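Long-range contacts in Mlr7391 protein (Mesorhizobium loti, PDB 3HK4), which is of unproven function but has the NTF2-like fold of the SnoaL family and may be a polyketide cyclase-like lyase: residues G84-E88 with L99-F103; E43-A47 with N126-T130; N46-S52 with S63-L69. All coordinates share one frame; numbering follows the deposited sequence.

How the contacts relate
All three contacts belong to one NTF2-like domain, whose long curved sheet is backed by helices, and they show how hairpins and one distant pairing build such a sheet. Contacts 2 and 3 are neighbours, with centres 9 Å apart; they share Asn46 and Ala47 and meet where Glu43 O lies 2.8 Å from Lys66 NZ and Thr130 O lies 3.0 Å from Ala51 N, both probably hydrogen bonds. Contact 1 is on the opposite side of the chain's centre, its own centre about 21 Å from that of contact 2 and 22 Å from that of contact 3. In relatives the pocket generally lies between helices and the concave sheet face.

Contact 1: G84-E88 with L99-F103; sequences GGSVE and LRFKF
Gly84 and Gly85 meet Phe103 in the antiparallel hairpin of strands 80-93 and 96-107, whose segments here run at 170° to each other. Gly84 O rests 3.4 Å from Phe103 CB, and Gly85 CA comes within 3.1 Å of Lys102 O. A beta carbon on Gly85 would collide with Lys102 O and Phe103 CB. Phe103 places CG between its backbone N and carbonyl carbon (chi1 57°), which carries the ring away from the two glycines.

Ser86 starts the regular ladder as a hydrogen-bonded pair with Lys102: Ser86 N reaches Lys102 O at 2.8 Å, and Lys102 N returns to Ser86 O at 3.2 Å. A water 2.9 Å from Ser86 OG donates a hydrogen bond to Arg100 O. Val87, in a non-hydrogen-bonded pair, lies alongside Phe101, with Val87 CG1 4.0 Å from Phe101 CE1; the same methyl touches Leu99 CD2 at 4.1 Å. Glu88 makes the next hydrogen-bonded pair, with two nearly straight backbone bonds to Arg100. Their side chains run side by side, pointing the same way, and Glu88 OE1 forms a long salt bridge to Arg100 NH1 at 3.5 Å, the carboxylate and guanidinium planes 75° apart.

Arg100 NE is paired with Asp117 on the next strand, 114-125, while Val87, Leu99 and Phe101 on the other face pack against helix 22-34.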
ATOM      1  N   GLY A  84     -11.972  -4.948  17.106  1.00 53.04           N
ATOM      2  CA  GLY A  84     -11.544  -4.549  18.465  1.00 56.48           C
ATOM      3  C   GLY A  84     -10.060  -4.598  18.813  1.00 57.17           C
ATOM      4  O   GLY A  84      -9.225  -4.086  18.054  1.00 59.68           O
ATOM      5  N   GLY A  85      -9.742  -5.167  19.980  1.00 55.13           N
ATOM      6  CA  GLY A  85      -8.360  -5.236  20.469  1.00 54.17           C
ATOM      7  C   GLY A  85      -7.934  -4.114  21.414  1.00 53.07           C
ATOM      8  O   GLY A  85      -8.766  -3.306  21.875  1.00 47.98           O
ATOM      9  N   SER A  86      -6.622  -4.056  21.691  1.00 48.38           N
ATOM     10  CA  SER A  86      -6.082  -3.091  22.634  1.00 47.27           C
ATOM     11  C   SER A  86      -4.714  -2.537  22.257  1.00 43.65           C
ATOM     12  O   SER A  86      -4.006  -3.116  21.466  1.00 41.55           O
ATOM     13  CB  SER A  86      -5.999  -3.746  24.019  1.00 47.47           C
ATOM     14  OG  SER A  86      -5.050  -4.805  24.070  1.00 51.00           O
ATOM     15  N   VAL A  87      -4.373  -1.394  22.834  1.00 43.36           N
ATOM     16  CA  VAL A  87      -3.081  -0.776  22.653  1.00 40.89           C
ATOM     17  C   VAL A  87      -2.513  -0.663  24.039  1.00 42.29           C
ATOM     18  O   VAL A  87      -3.189  -0.146  24.916  1.00 43.53           O
ATOM     19  CB  VAL A  87      -3.211   0.625  22.090  1.00 41.95           C
ATOM     20  CG1 VAL A  87      -1.813   1.252  21.864  1.00 37.24           C
ATOM     21  CG2 VAL A  87      -3.992   0.598  20.826  1.00 40.47           C
ATOM     22  N   GLU A  88      -1.312  -1.197  24.256  1.00 39.90           N
ATOM     23  CA  GLU A  88      -0.651  -1.130  25.537  1.00 41.36           C
ATOM     24  C   GLU A  88       0.577  -0.266  25.403  1.00 38.28           C
ATOM     25  O   GLU A  88       1.348  -0.398  24.451  1.00 31.89           O
ATOM     26  CB  GLU A  88      -0.196  -2.511  26.016  1.00 43.87           C
ATOM     27  CG  GLU A  88      -1.277  -3.392  26.641  1.00 53.12           C
ATOM     28  CD  GLU A  88      -0.790  -4.804  26.899  1.00 51.21           C
ATOM     29  OE1 GLU A  88       0.429  -5.088  26.725  1.00 68.40           O
ATOM     30  OE2 GLU A  88      -1.634  -5.634  27.271  1.00 72.56           O
ATOM     31  N   LEU A  99       4.779   0.584  21.638  1.00 29.75           N
ATOM     32  CA  LEU A  99       3.406   0.217  21.930  1.00 30.51           C
ATOM     33  C   LEU A  99       3.215  -1.239  21.558  1.00 30.48           C
ATOM     34  O   LEU A  99       3.863  -1.761  20.669  1.00 28.83           O
ATOM     35  CB  LEU A  99       2.412   1.051  21.112  1.00 30.78           C
ATOM     36  CG  LEU A  99       2.379   2.545  21.381  1.00 35.47           C
ATOM     37  CD1 LEU A  99       1.508   3.295  20.347  1.00 25.63           C
ATOM     38  CD2 LEU A  99       1.867   2.738  22.789  1.00 30.53           C
ATOM     39  N   ARG A 100       2.327  -1.900  22.249  1.00 33.27           N
ATOM     40  CA  ARG A 100       2.015  -3.286  21.938  1.00 34.51           C
ATOM     41  C   ARG A 100       0.540  -3.304  21.509  1.00 34.69           C
ATOM     42  O   ARG A 100      -0.313  -2.781  22.206  1.00 32.15           O
ATOM     43  CB  ARG A 100       2.306  -4.182  23.134  1.00 38.14           C
ATOM     44  CG  ARG A 100       2.204  -5.717  22.835  1.00 43.51           C
ATOM     45  CD  ARG A 100       0.807  -6.210  23.059  1.00 56.12           C
ATOM     46  NE  ARG A 100       0.712  -7.655  23.041  1.00 59.35           N
ATOM     47  CZ  ARG A 100       1.114  -8.458  24.031  1.00 71.78           C
ATOM     48  NH1 ARG A 100       1.683  -7.986  25.146  1.00 73.64           N
ATOM     49  NH2 ARG A 100       0.951  -9.767  23.892  1.00 69.24           N
ATOM     50  N   PHE A 101       0.299  -3.868  20.328  1.00 32.22           N
ATOM     51  CA  PHE A 101      -0.999  -3.926  19.678  1.00 31.50           C
ATOM     52  C   PHE A 101      -1.404  -5.366  19.641  1.00 34.97           C
ATOM     53  O   PHE A 101      -0.617  -6.185  19.208  1.00 34.51           O
ATOM     54  CB  PHE A 101      -0.882  -3.453  18.256  1.00 32.89           C
ATOM     55  CG  PHE A 101      -0.382  -2.040  18.115  1.00 29.82           C
ATOM     56  CD1 PHE A 101      -1.251  -0.975  18.256  1.00 38.57           C
ATOM     57  CD2 PHE A 101       0.928  -1.783  17.788  1.00 38.75           C
ATOM     58  CE1 PHE A 101      -0.828   0.323  18.096  1.00 39.31           C
ATOM     59  CE2 PHE A 101       1.386  -0.503  17.641  1.00 32.67           C
ATOM     60  CZ  PHE A 101       0.509   0.574  17.777  1.00 33.75           C
ATOM     61  N   LYS A 102      -2.595  -5.666  20.143  1.00 36.74           N
ATOM     62  CA  LYS A 102      -3.195  -7.021  20.092  1.00 41.25           C
ATOM     63  C   LYS A 102      -4.642  -6.809  19.639  1.00 40.81           C
ATOM     64  O   LYS A 102      -5.448  -6.202  20.349  1.00 40.30           O
ATOM     65  CB  LYS A 102      -3.111  -7.782  21.428  1.00 39.48           C
ATOM     66  CG  LYS A 102      -3.276  -9.302  21.231  1.00 46.80           C
ATOM     67  CD  LYS A 102      -3.508 -10.112  22.521  1.00 51.32           C
ATOM     68  CE  LYS A 102      -2.236 -10.378  23.326  1.00 59.48           C
ATOM     69  NZ  LYS A 102      -2.520 -11.321  24.500  1.00 62.71           N
ATOM     70  N   PHE A 103      -4.957  -7.253  18.434  1.00 41.96           N
ATOM     71  CA  PHE A 103      -6.298  -7.075  17.860  1.00 44.07           C
ATOM     72  C   PHE A 103      -6.676  -8.197  16.910  1.00 43.59           C
ATOM     73  O   PHE A 103      -5.811  -8.785  16.261  1.00 41.99           O
ATOM     74  CB  PHE A 103      -6.374  -5.742  17.105  1.00 46.01           C
ATOM     75  CG  PHE A 103      -5.340  -5.599  16.013  1.00 54.98           C
ATOM     76  CD1 PHE A 103      -4.051  -5.113  16.298  1.00 63.23           C
ATOM     77  CD2 PHE A 103      -5.635  -5.945  14.698  1.00 56.98           C
ATOM     78  CE1 PHE A 103      -3.071  -4.975  15.270  1.00 52.35           C
ATOM     79  CE2 PHE A 103      -4.660  -5.813  13.673  1.00 56.28           C
ATOM     80  CZ  PHE A 103      -3.385  -5.316  13.964  1.00 55.01           C
TER
HETATM   81  O   HOH W   1      -2.211  -5.040  23.581  1.00 46.82           O

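Contact 2: E43-A47 with N126-T130; sequences EKYNA and NGKIT
A one-residue parallel bridge, Asn46 with Ile129, joins the end of helix 38-45 to the start of strand 128-135, the last strand in the chain, which lies inside the sheet between 50-53 and 114-125. Ile129 N donates to Tyr45 O at 2.7 Å, and Ile129 O accepts from Ala47 N at 2.8 Å. Both donors approach off the carbonyl plane, by 26° and 32° respectively. Ile129 is thus gripped at both backbone polar atoms by the two residues that flank Asn46, the pattern that defines a parallel bridge.

Asn46 is where the chain leaves helical geometry, so in this NTF2-like fold a helix passes directly into a short strand that pairs with the beginning of 128-135. The Asn46 amide crosses the isoleucine obliquely, with Asn46 OD1 4.0 Å from Ile129 CB. Beyond it Ile129 CD1 presses on Tyr45 CB at 3.9 Å. The tyrosine ring has Lys44 CG over the centre of one face, whereas Gly127 O sits at its edge, 4.1 Å from Tyr45 CD1; its hydroxyl bonds to Asp28 of helix 22-34, which also takes the salt bridge of Lys44.

Lys128 folds back across the helix end because its chain bends at chi2 (-82°) and again at chi4. Lys128 CD lies 3.5 Å from Tyr45 O, and Lys128 NZ is 3.5 Å from Lys44 O, where the carbonyls of the helix C-terminus would probably attract a positive charge. On the same side as Lys128, Ala47 CB lies 3.3 Å from Ile129 O, with Lys128 CB and Thr130 CG2 also close.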
ATOM      1  N   GLU A  43      -1.401  12.624  11.323  1.00 27.80           N
ATOM      2  CA  GLU A  43      -1.287  14.003  10.828  1.00 30.29           C
ATOM      3  C   GLU A  43      -0.632  14.907  11.853  1.00 29.58           C
ATOM      4  O   GLU A  43       0.134  15.822  11.516  1.00 27.34           O
ATOM      5  CB  GLU A  43      -2.675  14.511  10.421  1.00 29.56           C
ATOM      6  CG  GLU A  43      -2.709  15.853   9.737  1.00 34.55           C
ATOM      7  CD  GLU A  43      -2.548  17.048  10.652  1.00 38.74           C
ATOM      8  OE1 GLU A  43      -3.105  17.042  11.768  1.00 29.08           O
ATOM      9  OE2 GLU A  43      -1.897  18.036  10.233  1.00 35.34           O
ATOM     10  N   LYS A  44      -0.953  14.718  13.112  1.00 25.63           N
ATOM     11  CA  LYS A  44      -0.346  15.577  14.147  1.00 27.71           C
ATOM     12  C   LYS A  44       1.142  15.337  14.371  1.00 28.55           C
ATOM     13  O   LYS A  44       1.931  16.273  14.561  1.00 28.46           O
ATOM     14  CB  LYS A  44      -1.088  15.398  15.499  1.00 29.11           C
ATOM     15  CG  LYS A  44      -0.684  16.400  16.619  1.00 27.48           C
ATOM     16  CD  LYS A  44      -1.550  16.257  17.831  1.00 26.97           C
ATOM     17  CE  LYS A  44      -1.124  17.141  18.940  1.00 33.21           C
ATOM     18  NZ  LYS A  44      -2.137  17.024  20.012  1.00 30.49           N
ATOM     19  N   TYR A  45       1.549  14.080  14.314  1.00 28.39           N
ATOM     20  CA  TYR A  45       2.888  13.758  14.753  1.00 30.39           C
ATOM     21  C   TYR A  45       3.860  13.241  13.715  1.00 28.34           C
ATOM     22  O   TYR A  45       5.044  13.293  13.967  1.00 28.48           O
ATOM     23  CB  TYR A  45       2.795  12.729  15.904  1.00 30.59           C
ATOM     24  CG  TYR A  45       2.260  13.336  17.191  1.00 27.93           C
ATOM     25  CD1 TYR A  45       2.987  14.284  17.854  1.00 23.79           C
ATOM     26  CD2 TYR A  45       1.044  12.959  17.726  1.00 22.37           C
ATOM     27  CE1 TYR A  45       2.550  14.877  18.983  1.00 26.74           C
ATOM     28  CE2 TYR A  45       0.581  13.539  18.892  1.00 24.01           C
ATOM     29  CZ  TYR A  45       1.376  14.476  19.545  1.00 27.70           C
ATOM     30  OH  TYR A  45       0.974  15.136  20.698  1.00 28.02           O
ATOM     31  N   ASN A  46       3.398  12.744  12.576  1.00 28.33           N
ATOM     32  CA  ASN A  46       4.341  12.146  11.643  1.00 27.09           C
ATOM     33  C   ASN A  46       5.182  13.193  10.969  1.00 27.42           C
ATOM     34  O   ASN A  46       4.683  14.229  10.558  1.00 31.06           O
ATOM     35  CB  ASN A  46       3.685  11.324  10.559  1.00 29.19           C
ATOM     36  CG  ASN A  46       3.073  10.044  11.062  1.00 30.32           C
ATOM     37  OD1 ASN A  46       3.345   9.576  12.188  1.00 33.89           O
ATOM     38  ND2 ASN A  46       2.304   9.394  10.167  1.00 30.36           N
ATOM     39  N   ALA A  47       6.467  12.918  10.846  1.00 28.11           N
ATOM     40  CA  ALA A  47       7.365  13.824  10.112  1.00 26.67           C
ATOM     41  C   ALA A  47       7.034  13.684   8.655  1.00 28.99           C
ATOM     42  O   ALA A  47       6.574  12.626   8.224  1.00 31.46           O
ATOM     43  CB  ALA A  47       8.821  13.424  10.335  1.00 25.90           C
ATOM     44  N   ASN A 126      12.790  16.185  17.000  1.00 36.18           N
ATOM     45  CA  ASN A 126      12.218  17.544  16.882  1.00 33.15           C
ATOM     46  C   ASN A 126      10.711  17.550  16.933  1.00 32.64           C
ATOM     47  O   ASN A 126      10.073  18.221  16.174  1.00 28.72           O
ATOM     48  CB  ASN A 126      12.712  18.241  15.617  1.00 36.48           C
ATOM     49  CG  ASN A 126      14.209  18.453  15.611  1.00 45.03           C
ATOM     50  OD1 ASN A 126      14.812  18.741  16.642  1.00 62.13           O
ATOM     51  ND2 ASN A 126      14.822  18.316  14.436  1.00 61.18           N
ATOM     52  N   GLY A 127      10.150  16.724  17.809  1.00 32.34           N
ATOM     53  CA  GLY A 127       8.722  16.707  18.038  1.00 33.92           C
ATOM     54  C   GLY A 127       7.873  15.917  17.078  1.00 32.64           C
ATOM     55  O   GLY A 127       6.670  15.920  17.208  1.00 32.33           O
ATOM     56  N   LYS A 128       8.500  15.209  16.142  1.00 33.60           N
ATOM     57  CA  LYS A 128       7.773  14.471  15.114  1.00 31.71           C
ATOM     58  C   LYS A 128       8.279  13.044  15.015  1.00 29.96           C
ATOM     59  O   LYS A 128       9.445  12.765  15.285  1.00 30.02           O
ATOM     60  CB  LYS A 128       7.987  15.182  13.782  1.00 32.68           C
ATOM     61  CG  LYS A 128       7.417  16.625  13.666  1.00 36.46           C
ATOM     62  CD  LYS A 128       5.925  16.601  13.345  1.00 41.94           C
ATOM     63  CE  LYS A 128       5.300  17.987  13.288  1.00 42.33           C
ATOM     64  NZ  LYS A 128       4.816  18.322  14.664  1.00 58.03           N
ATOM     65  N   ILE A 129       7.425  12.147  14.581  1.00 28.46           N
ATOM     66  CA  ILE A 129       7.797  10.741  14.489  1.00 29.26           C
ATOM     67  C   ILE A 129       8.499  10.600  13.158  1.00 28.71           C
ATOM     68  O   ILE A 129       7.899  10.835  12.120  1.00 28.91           O
ATOM     69  CB  ILE A 129       6.589   9.815  14.571  1.00 26.67           C
ATOM     70  CG1 ILE A 129       5.965   9.898  15.979  1.00 31.60           C
ATOM     71  CG2 ILE A 129       7.009   8.330  14.259  1.00 30.88           C
ATOM     72  CD1 ILE A 129       4.581   9.284  16.097  1.00 25.17           C
ATOM     73  N   THR A 130       9.793  10.271  13.208  1.00 30.96           N
ATOM     74  CA  THR A 130      10.625  10.090  12.008  1.00 28.21           C
ATOM     75  C   THR A 130      10.689   8.631  11.514  1.00 31.25           C
ATOM     76  O   THR A 130      11.001   8.371  10.353  1.00 29.29           O
ATOM     77  CB  THR A 130      12.048  10.601  12.267  1.00 31.17           C
ATOM     78  OG1 THR A 130      12.608   9.934  13.398  1.00 32.01           O
ATOM     79  CG2 THR A 130      12.005  12.037  12.533  1.00 34.26           C
TER

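Contact 3: N46-S52 with S63-L69; sequences NADDIAS and SHGKEAL
Ser52 and Ser63 form a hydrogen-bonded pair, and Ala51 and His64 the non-hydrogen-bonded pair beside it, in the antiparallel hairpin of strands 50-53 and 62-64. The second strand runs through Gly65, the N-cap, into helix 66-78. Packing is close where Ile50 and Leu69 meet behind the hairpin. Ile50 CG2 sits 3.6 Å from Lys66 CA, and Ile50 CD1 meets Leu69 CD2 at 3.9 Å, the two side chains crossing at about a right angle. Leu69 spreads its methyls: CD1 lies 3.6 Å from Ser52 CB, while CD2 reaches Asn46 ND2 at 3.5 Å. Nearby, Ser52 OG is bonded to Glu132.

The type I turn from Ala47 to Ile50 is the wetter side. Lys66 N donates to Asp48 O at 2.8 Å, coming from above the carbonyl plane (49° out of it). Its side chain, CG opposite the backbone N (chi1 -177°) and fully extended, runs beneath the turn to Glu43 O, its main partner, with Asn46 O only weakly bonded. Shortened to an alanine, the side chain would probably leave Glu43 O without its ammonium mate and open a gap beside Asn46. One water joins Lys66 NZ to Asp48 OD1 and Asn46 O.

Ser63 OG accepts from Trp75 NE1 of the second subunit and donates to a water 2.7 Å away, which in turn donates to Ile50 O and, at 2.8 Å, to Gly65 O.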
ATOM      1  N   ASN A  46       3.398  12.744  12.576  1.00 28.33           N
ATOM      2  CA  ASN A  46       4.341  12.146  11.643  1.00 27.09           C
ATOM      3  C   ASN A  46       5.182  13.193  10.969  1.00 27.42           C
ATOM      4  O   ASN A  46       4.683  14.229  10.558  1.00 31.06           O
ATOM      5  CB  ASN A  46       3.685  11.324  10.559  1.00 29.19           C
ATOM      6  CG  ASN A  46       3.073  10.044  11.062  1.00 30.32           C
ATOM      7  OD1 ASN A  46       3.345   9.576  12.188  1.00 33.89           O
ATOM      8  ND2 ASN A  46       2.304   9.394  10.167  1.00 30.36           N
ATOM      9  N   ALA A  47       6.467  12.918  10.846  1.00 28.11           N
ATOM     10  CA  ALA A  47       7.365  13.824  10.112  1.00 26.67           C
ATOM     11  C   ALA A  47       7.034  13.684   8.655  1.00 28.99           C
ATOM     12  O   ALA A  47       6.574  12.626   8.224  1.00 31.46           O
ATOM     13  CB  ALA A  47       8.821  13.424  10.335  1.00 25.90           C
ATOM     14  N   ASP A  48       7.240  14.729   7.866  1.00 28.94           N
ATOM     15  CA  ASP A  48       6.927  14.672   6.433  1.00 30.63           C
ATOM     16  C   ASP A  48       7.653  13.540   5.701  1.00 33.24           C
ATOM     17  O   ASP A  48       7.176  13.009   4.697  1.00 31.15           O
ATOM     18  CB  ASP A  48       7.338  15.977   5.768  1.00 35.31           C
ATOM     19  CG  ASP A  48       6.435  17.151   6.142  1.00 43.80           C
ATOM     20  OD1 ASP A  48       5.348  16.943   6.744  1.00 44.80           O
ATOM     21  OD2 ASP A  48       6.842  18.295   5.804  1.00 46.23           O
ATOM     22  N   ASP A  49       8.840  13.207   6.203  1.00 34.01           N
ATOM     23  CA  ASP A  49       9.655  12.158   5.637  1.00 33.43           C
ATOM     24  C   ASP A  49       9.655  10.901   6.515  1.00 32.20           C
ATOM     25  O   ASP A  49      10.634  10.172   6.535  1.00 35.23           O
ATOM     26  CB  ASP A  49      11.070  12.677   5.417  1.00 34.61           C
ATOM     27  CG  ASP A  49      11.761  13.122   6.692  1.00 38.38           C
ATOM     28  OD1 ASP A  49      11.111  13.344   7.725  1.00 43.52           O
ATOM     29  OD2 ASP A  49      12.983  13.284   6.653  1.00 38.75           O
ATOM     30  N   ILE A  50       8.564  10.649   7.239  1.00 30.01           N
ATOM     31  CA  ILE A  50       8.495   9.476   8.066  1.00 27.12           C
ATOM     32  C   ILE A  50       8.789   8.157   7.281  1.00 30.49           C
ATOM     33  O   ILE A  50       8.241   7.936   6.215  1.00 32.27           O
ATOM     34  CB  ILE A  50       7.119   9.375   8.772  1.00 28.95           C
ATOM     35  CG1 ILE A  50       7.120   8.203   9.735  1.00 30.23           C
ATOM     36  CG2 ILE A  50       5.938   9.361   7.714  1.00 22.16           C
ATOM     37  CD1 ILE A  50       5.998   8.139  10.791  1.00 28.28           C
ATOM     38  N   ALA A  51       9.646   7.289   7.853  1.00 29.96           N
ATOM     39  CA  ALA A  51       9.956   5.955   7.313  1.00 28.48           C
ATOM     40  C   ALA A  51       9.185   4.918   8.127  1.00 29.89           C
ATOM     41  O   ALA A  51       9.175   4.983   9.331  1.00 28.12           O
ATOM     42  CB  ALA A  51      11.456   5.694   7.431  1.00 30.39           C
ATOM     43  N   SER A  52       8.501   3.993   7.462  1.00 25.81           N
ATOM     44  CA  SER A  52       7.698   2.986   8.131  1.00 26.63           C
ATOM     45  C   SER A  52       8.195   1.632   7.680  1.00 28.41           C
ATOM     46  O   SER A  52       8.262   1.363   6.478  1.00 30.05           O
ATOM     47  CB  SER A  52       6.243   3.159   7.753  1.00 25.35           C
ATOM     48  OG  SER A  52       5.395   2.217   8.458  1.00 34.28           O
ATOM     49  N   SER A  63       8.169   1.943   3.706  1.00 31.28           N
ATOM     50  CA  SER A  63       7.525   3.148   3.144  1.00 31.51           C
ATOM     51  C   SER A  63       8.199   4.446   3.583  1.00 33.06           C
ATOM     52  O   SER A  63       8.680   4.539   4.707  1.00 31.76           O
ATOM     53  CB  SER A  63       6.045   3.109   3.556  1.00 31.84           C
ATOM     54  OG  SER A  63       5.409   4.346   3.190  1.00 34.78           O
ATOM     55  N   HIS A  64       8.295   5.437   2.678  1.00 31.77           N
ATOM     56  CA  HIS A  64       8.884   6.722   2.979  1.00 34.32           C
ATOM     57  C   HIS A  64       7.945   7.845   2.557  1.00 33.66           C
ATOM     58  O   HIS A  64       7.456   7.842   1.438  1.00 30.75           O
ATOM     59  CB  HIS A  64      10.242   6.910   2.263  1.00 34.54           C
ATOM     60  CG  HIS A  64      11.313   5.980   2.759  1.00 36.85           C
ATOM     61  ND1 HIS A  64      12.106   6.275   3.844  1.00 34.19           N
ATOM     62  CD2 HIS A  64      11.716   4.765   2.318  1.00 32.53           C
ATOM     63  CE1 HIS A  64      12.936   5.269   4.065  1.00 38.92           C
ATOM     64  NE2 HIS A  64      12.727   4.340   3.146  1.00 34.50           N
ATOM     65  N   GLY A  65       7.710   8.795   3.461  1.00 33.20           N
ATOM     66  CA  GLY A  65       6.878   9.969   3.175  1.00 32.12           C
ATOM     67  C   GLY A  65       5.619   9.899   4.005  1.00 30.63           C
ATOM     68  O   GLY A  65       5.058   8.824   4.188  1.00 29.91           O
ATOM     69  N   LYS A  66       5.149  11.063   4.461  1.00 30.37           N
ATOM     70  CA  LYS A  66       3.937  11.156   5.313  1.00 30.07           C
ATOM     71  C   LYS A  66       2.650  10.820   4.540  1.00 28.08           C
ATOM     72  O   LYS A  66       1.758  10.033   5.003  1.00 28.01           O
ATOM     73  CB  LYS A  66       3.892  12.567   5.944  1.00 28.32           C
ATOM     74  CG  LYS A  66       2.752  12.813   6.910  1.00 29.02           C
ATOM     75  CD  LYS A  66       2.891  14.126   7.635  1.00 32.75           C
ATOM     76  CE  LYS A  66       1.737  14.372   8.588  1.00 27.52           C
ATOM     77  NZ  LYS A  66       1.875  15.657   9.374  1.00 28.02           N
ATOM     78  N   GLU A  67       2.557  11.379   3.351  0.80 33.02           N
ATOM     79  CA  GLU A  67       1.401  11.156   2.503  0.80 32.03           C
ATOM     80  C   GLU A  67       1.370   9.714   2.050  0.80 29.41           C
ATOM     81  O   GLU A  67       0.300   9.104   2.016  0.80 33.47           O
ATOM     82  CB  GLU A  67       1.426  12.096   1.298  0.80 35.18           C
ATOM     83  CG  GLU A  67       0.157  12.053   0.482  0.80 37.84           C
ATOM     84  CD  GLU A  67      -1.049  12.665   1.171  0.80 42.95           C
ATOM     85  OE1 GLU A  67      -0.911  13.333   2.217  0.80 46.40           O
ATOM     86  OE2 GLU A  67      -2.164  12.501   0.625  0.80 58.51           O
ATOM     87  N   ALA A  68       2.540   9.143   1.762  1.00 29.31           N
ATOM     88  CA  ALA A  68       2.642   7.708   1.384  1.00 29.65           C
ATOM     89  C   ALA A  68       2.056   6.882   2.505  1.00 28.22           C
ATOM     90  O   ALA A  68       1.300   5.958   2.263  1.00 31.09           O
ATOM     91  CB  ALA A  68       4.076   7.289   1.186  1.00 28.03           C
ATOM     92  N   LEU A  69       2.361   7.229   3.749  1.00 30.67           N
ATOM     93  CA  LEU A  69       1.842   6.411   4.882  1.00 28.03           C
ATOM     94  C   LEU A  69       0.356   6.538   5.034  1.00 26.06           C
ATOM     95  O   LEU A  69      -0.315   5.620   5.480  1.00 29.80           O
ATOM     96  CB  LEU A  69       2.572   6.740   6.178  1.00 32.92           C
ATOM     97  CG  LEU A  69       2.475   5.815   7.394  1.00 35.86           C
ATOM     98  CD1 LEU A  69       2.974   4.413   7.042  1.00 32.33           C
ATOM     99  CD2 LEU A  69       3.267   6.423   8.602  1.00 30.23           C
TER
HETATM  100  O   HOH W   2       0.809   9.835   7.590  1.00 21.76           O
HETATM  101  O   HOH W   3       4.509  16.922   9.170  1.00 47.48           O
HETATM  102  O   HOH W   4      11.988   9.059   4.522  1.00 32.35           O
HETATM  103  O   HOH W   5       5.983   6.341   4.929  1.00 25.87           O